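Local coordinates for nucleoside diphosphate kinase (Aquifex aeolicus, PDB 3ZTP), which probably transfers the terminal phosphate of ATP to nucleoside diphosphates through a phosphohistidine intermediate, supplying the cell's other nucleoside triphosphates, at residues F32-T43 with M67-E78. Numbering follows the deposited sequence. Where two conformers were deposited one is given.
Sequences FQIKALKMFRFT and MSSGPVVAAVLE
Lys35 and Ala36, together opposite Val76, form a classic beta bulge in the antiparallel pairing of strands 33-40 and 72-78: Lys35 N donates to Val76 O (2.8 Å), whereas Val76 N turns to the carbonyl of the next residue, Ala36, whose own N is buried without a partner. From the bulge the Lys35 side chain climbs over Glu78. Its CB packs against Val76 CG1 at 4.1 Å, CG lies 3.7 Å from Glu78 CB, and CD and CE then run past Glu78 OE1, CE at 3.9 Å. Bends at chi2 (-64°) and chi3 fold the chain onto this carboxylate, yet NZ stops 4.7 Å from OE1, so water 1 joins them, weakly on the lysine side; Arg5 is the salt-bridge partner of Glu78. Truncation to an alanine here would probably uncover the aliphatic flank of Glu78 and leave water 1 without its lysine neighbour.

Further along, Val72 CG2 stands over one face of the Phe40 ring, 3.8 Å from the centroid and 23° off the normal, a CH-pi contact, while Ala74 CB meets the ring edge. Beyond the strands, Arg41 grips Ser68 O side-on with NE and NH2, each at 3.1 Å and both bent, and Gly70 N lies over the guanidinium.

Strand order 2-3-1-4 is that of the ferredoxin-like fold of this family. Strand 33-40, outermost within the chain, bonds through its Leu37 and Met39 backbone to the second subunit. Main-chain bonds thus set the register, apolar side chains such as Val72 and Phe40 pack on it, and Lys35 and Arg41 add polar contacts near its two ends, the first through a water and the second to a backbone carbonyl.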
loop_
_atom_site.group_PDB
_atom_site.type_symbol
_atom_site.label_atom_id
_atom_site.label_comp_id
_atom_site.label_asym_id
_atom_site.label_seq_id
_atom_site.Cartn_x
_atom_site.Cartn_y
_atom_site.Cartn_z
ATOM N N PHE A 32 11.972 9.632 -19.583
ATOM C CA PHE A 32 12.056 9.164 -18.199
ATOM C C PHE A 32 11.328 7.848 -18.027
ATOM O O PHE A 32 10.298 7.578 -18.655
ATOM C CB PHE A 32 11.484 10.218 -17.244
ATOM C CG PHE A 32 12.278 11.458 -17.261
ATOM C CD1 PHE A 32 13.536 11.462 -16.671
ATOM C CD2 PHE A 32 11.880 12.567 -17.993
ATOM C CE1 PHE A 32 14.350 12.564 -16.739
ATOM C CE2 PHE A 32 12.696 13.674 -18.058
ATOM C CZ PHE A 32 13.930 13.671 -17.438
ATOM N N GLN A 33 11.884 7.025 -17.162
ATOM C CA GLN A 33 11.236 5.804 -16.715
ATOM C C GLN A 33 10.387 6.112 -15.497
ATOM O O GLN A 33 10.902 6.699 -14.529
ATOM C CB GLN A 33 12.298 4.774 -16.332
ATOM C CG GLN A 33 13.122 4.256 -17.514
ATOM C CD GLN A 33 12.262 3.568 -18.559
ATOM O OE1 GLN A 33 11.525 2.635 -18.248
ATOM N NE2 GLN A 33 12.337 4.042 -19.805
ATOM N N ILE A 34 9.115 5.745 -15.540
ATOM C CA ILE A 34 8.256 5.845 -14.358
ATOM C C ILE A 34 8.521 4.602 -13.516
ATOM O O ILE A 34 8.247 3.485 -13.942
ATOM C CB ILE A 34 6.767 5.965 -14.701
ATOM C CG1 ILE A 34 6.541 7.232 -15.532
ATOM C CG2 ILE A 34 5.937 5.977 -13.447
ATOM C CD1 ILE A 34 5.132 7.372 -16.092
ATOM N N LYS A 35 9.095 4.814 -12.333
ATOM C CA LYS A 35 9.464 3.725 -11.417
ATOM C C LYS A 35 8.425 3.458 -10.335
ATOM O O LYS A 35 8.469 2.419 -9.663
ATOM C CB LYS A 35 10.809 4.015 -10.770
ATOM C CG LYS A 35 11.972 4.139 -11.749
ATOM C CD LYS A 35 12.236 2.868 -12.466
ATOM C CE LYS A 35 12.581 1.758 -11.489
ATOM N NZ LYS A 35 12.934 0.483 -12.192
ATOM N N ALA A 36 7.542 4.415 -10.096
ATOM C CA ALA A 36 6.459 4.226 -9.135
ATOM C C ALA A 36 5.384 5.239 -9.481
ATOM O O ALA A 36 5.669 6.316 -10.040
ATOM C CB ALA A 36 6.946 4.427 -7.692
ATOM N N LEU A 37 4.149 4.908 -9.172
ATOM C CA LEU A 37 3.014 5.753 -9.524
ATOM C C LEU A 37 1.860 5.408 -8.654
ATOM O O LEU A 37 1.527 4.233 -8.525
ATOM C CB LEU A 37 2.633 5.513 -11.006
ATOM C CG LEU A 37 1.476 6.333 -11.558
ATOM C CD1 LEU A 37 1.846 7.736 -11.765
ATOM C CD2 LEU A 37 1.011 5.728 -12.871
ATOM N N LYS A 38 1.210 6.398 -8.076
ATOM C CA LYS A 38 -0.072 6.130 -7.455
ATOM C C LYS A 38 -0.830 7.394 -7.164
ATOM O O LYS A 38 -0.275 8.478 -7.071
ATOM C CB LYS A 38 0.088 5.328 -6.167
ATOM C CG LYS A 38 0.572 6.160 -4.988
ATOM C CD LYS A 38 0.968 5.271 -3.803
ATOM C CE LYS A 38 1.740 6.042 -2.756
ATOM N NZ LYS A 38 2.135 5.102 -1.662
ATOM N N MET A 39 -2.133 7.200 -7.048
ATOM C CA MET A 39 -3.098 8.210 -6.614
ATOM C C MET A 39 -3.363 8.018 -5.134
ATOM O O MET A 39 -3.590 6.900 -4.689
ATOM C CB MET A 39 -4.392 8.057 -7.407
ATOM C CG MET A 39 -5.456 9.018 -6.968
ATOM S SD MET A 39 -6.917 8.923 -8.025
ATOM C CE MET A 39 -6.274 9.568 -9.503
ATOM N N PHE A 40 -3.332 9.100 -4.366
ATOM C CA PHE A 40 -3.580 9.053 -2.945
ATOM C C PHE A 40 -4.116 10.412 -2.527
ATOM O O PHE A 40 -4.205 11.335 -3.348
ATOM C CB PHE A 40 -2.296 8.679 -2.169
ATOM C CG PHE A 40 -1.239 9.716 -2.246
ATOM C CD1 PHE A 40 -0.428 9.807 -3.362
ATOM C CD2 PHE A 40 -1.082 10.660 -1.220
ATOM C CE1 PHE A 40 0.531 10.813 -3.471
ATOM C CE2 PHE A 40 -0.089 11.647 -1.318
ATOM C CZ PHE A 40 0.693 11.720 -2.454
ATOM N N ARG A 41 -4.483 10.537 -1.261
ATOM C CA ARG A 41 -4.952 11.807 -0.722
ATOM C C ARG A 41 -4.153 12.134 0.529
ATOM O O ARG A 41 -4.174 11.377 1.511
ATOM C CB ARG A 41 -6.427 11.718 -0.401
ATOM C CG ARG A 41 -6.934 12.935 0.351
ATOM C CD ARG A 41 -7.989 13.614 -0.411
ATOM N NE ARG A 41 -8.476 14.815 0.261
ATOM C CZ ARG A 41 -9.708 15.259 0.117
ATOM N NH1 ARG A 41 -10.559 14.609 -0.672
ATOM N NH2 ARG A 41 -10.075 16.365 0.736
ATOM N N PHE A 42 -3.414 13.229 0.507
ATOM C CA PHE A 42 -2.771 13.728 1.717
ATOM C C PHE A 42 -3.844 14.133 2.729
ATOM O O PHE A 42 -4.766 14.895 2.387
ATOM C CB PHE A 42 -1.998 15.026 1.430
ATOM C CG PHE A 42 -0.634 14.870 0.830
ATOM C CD1 PHE A 42 0.401 14.264 1.521
ATOM C CD2 PHE A 42 -0.361 15.424 -0.405
ATOM C CE1 PHE A 42 1.669 14.187 0.995
ATOM C CE2 PHE A 42 0.918 15.343 -0.941
ATOM C CZ PHE A 42 1.934 14.722 -0.243
ATOM N N THR A 43 -3.695 13.669 3.969
ATOM C CA THR A 43 -4.345 14.374 5.078
ATOM C C THR A 43 -3.639 15.718 5.270
ATOM O O THR A 43 -2.513 15.896 4.834
ATOM C CB THR A 43 -4.219 13.597 6.389
ATOM O OG1 THR A 43 -2.831 13.500 6.718
ATOM C CG2 THR A 43 -4.802 12.207 6.246
ATOM N N MET A 67 -3.041 21.179 -0.976
ATOM C CA MET A 67 -2.468 19.877 -1.273
ATOM C C MET A 67 -3.196 18.705 -0.620
ATOM O O MET A 67 -2.940 17.541 -0.963
ATOM C CB MET A 67 -0.961 19.863 -0.968
ATOM C CG MET A 67 -0.151 20.690 -1.972
ATOM S SD MET A 67 -0.289 20.109 -3.685
ATOM C CE MET A 67 0.592 18.543 -3.566
ATOM N N SER A 68 -4.085 19.015 0.316
ATOM C CA SER A 68 -4.933 18.013 0.955
ATOM C C SER A 68 -6.393 18.172 0.539
ATOM O O SER A 68 -7.261 17.540 1.139
ATOM C CB SER A 68 -4.801 18.070 2.490
ATOM O OG SER A 68 -5.124 19.345 3.026
ATOM N N SER A 69 -6.680 18.990 -0.474
ATOM C CA SER A 69 -8.058 19.335 -0.847
ATOM C C SER A 69 -8.716 18.351 -1.789
ATOM O O SER A 69 -9.908 18.423 -2.035
ATOM C CB SER A 69 -8.123 20.737 -1.468
ATOM O OG SER A 69 -7.476 20.763 -2.724
ATOM N N GLY A 70 -7.928 17.424 -2.316
ATOM C CA GLY A 70 -8.440 16.417 -3.222
ATOM C C GLY A 70 -7.312 15.462 -3.536
ATOM O O GLY A 70 -6.177 15.692 -3.131
ATOM N N PRO A 71 -7.616 14.384 -4.243
ATOM C CA PRO A 71 -6.534 13.442 -4.536
ATOM C C PRO A 71 -5.443 14.037 -5.430
ATOM O O PRO A 71 -5.676 14.978 -6.225
ATOM C CB PRO A 71 -7.230 12.287 -5.252
ATOM C CG PRO A 71 -8.659 12.670 -5.432
ATOM C CD PRO A 71 -8.936 13.946 -4.718
ATOM N N VAL A 72 -4.245 13.479 -5.305
ATOM C CA VAL A 72 -3.109 13.814 -6.138
ATOM C C VAL A 72 -2.520 12.544 -6.684
ATOM O O VAL A 72 -2.865 11.440 -6.240
ATOM C CB VAL A 72 -2.027 14.604 -5.359
ATOM C CG1 VAL A 72 -2.561 15.968 -4.907
ATOM C CG2 VAL A 72 -1.536 13.863 -4.125
ATOM N N VAL A 73 -1.635 12.678 -7.657
ATOM C CA VAL A 73 -0.902 11.534 -8.188
ATOM C C VAL A 73 0.568 11.831 -8.123
ATOM O O VAL A 73 1.046 12.848 -8.628
ATOM C CB VAL A 73 -1.301 11.225 -9.638
ATOM C CG1 VAL A 73 -0.348 10.208 -10.257
ATOM C CG2 VAL A 73 -2.751 10.714 -9.678
ATOM N N ALA A 74 1.323 10.932 -7.516
ATOM C CA ALA A 74 2.776 11.039 -7.480
ATOM C C ALA A 74 3.422 9.982 -8.360
ATOM O O ALA A 74 2.866 8.892 -8.559
ATOM C CB ALA A 74 3.288 10.885 -6.036
ATOM N N ALA A 75 4.606 10.318 -8.893
ATOM C CA ALA A 75 5.408 9.393 -9.682
ATOM C C ALA A 75 6.865 9.584 -9.372
ATOM O O ALA A 75 7.308 10.714 -9.105
ATOM C CB ALA A 75 5.183 9.618 -11.169
ATOM N N VAL A 76 7.609 8.490 -9.381
ATOM C CA VAL A 76 9.048 8.570 -9.342
ATOM C C VAL A 76 9.525 8.464 -10.786
ATOM O O VAL A 76 9.172 7.519 -11.492
ATOM C CB VAL A 76 9.661 7.426 -8.509
ATOM C CG1 VAL A 76 11.187 7.465 -8.592
ATOM C CG2 VAL A 76 9.189 7.515 -7.066
ATOM N N LEU A 77 10.316 9.443 -11.206
ATOM C CA LEU A 77 10.884 9.495 -12.542
ATOM C C LEU A 77 12.368 9.253 -12.457
ATOM O O LEU A 77 13.063 9.869 -11.648
ATOM C CB LEU A 77 10.628 10.869 -13.176
ATOM C CG LEU A 77 9.169 11.281 -13.276
ATOM C CD1 LEU A 77 9.109 12.628 -13.937
ATOM C CD2 LEU A 77 8.359 10.261 -14.049
ATOM N N GLU A 78 12.871 8.372 -13.321
ATOM C CA GLU A 78 14.286 8.024 -13.363
ATOM C C GLU A 78 14.884 8.302 -14.730
ATOM O O GLU A 78 14.308 7.963 -15.753
ATOM C CB GLU A 78 14.443 6.545 -13.004
ATOM C CG GLU A 78 15.871 6.040 -12.999
ATOM C CD GLU A 78 15.923 4.569 -12.633
ATOM O OE1 GLU A 78 15.638 4.238 -11.460
ATOM O OE2 GLU A 78 16.204 3.738 -13.515
HETATM O O HOH W 1 16.061 1.490 -11.626
HETATM O O HOH W 2 -3.942 15.077 -1.592
HETATM O O HOH W 3 -7.367 15.227 3.215
#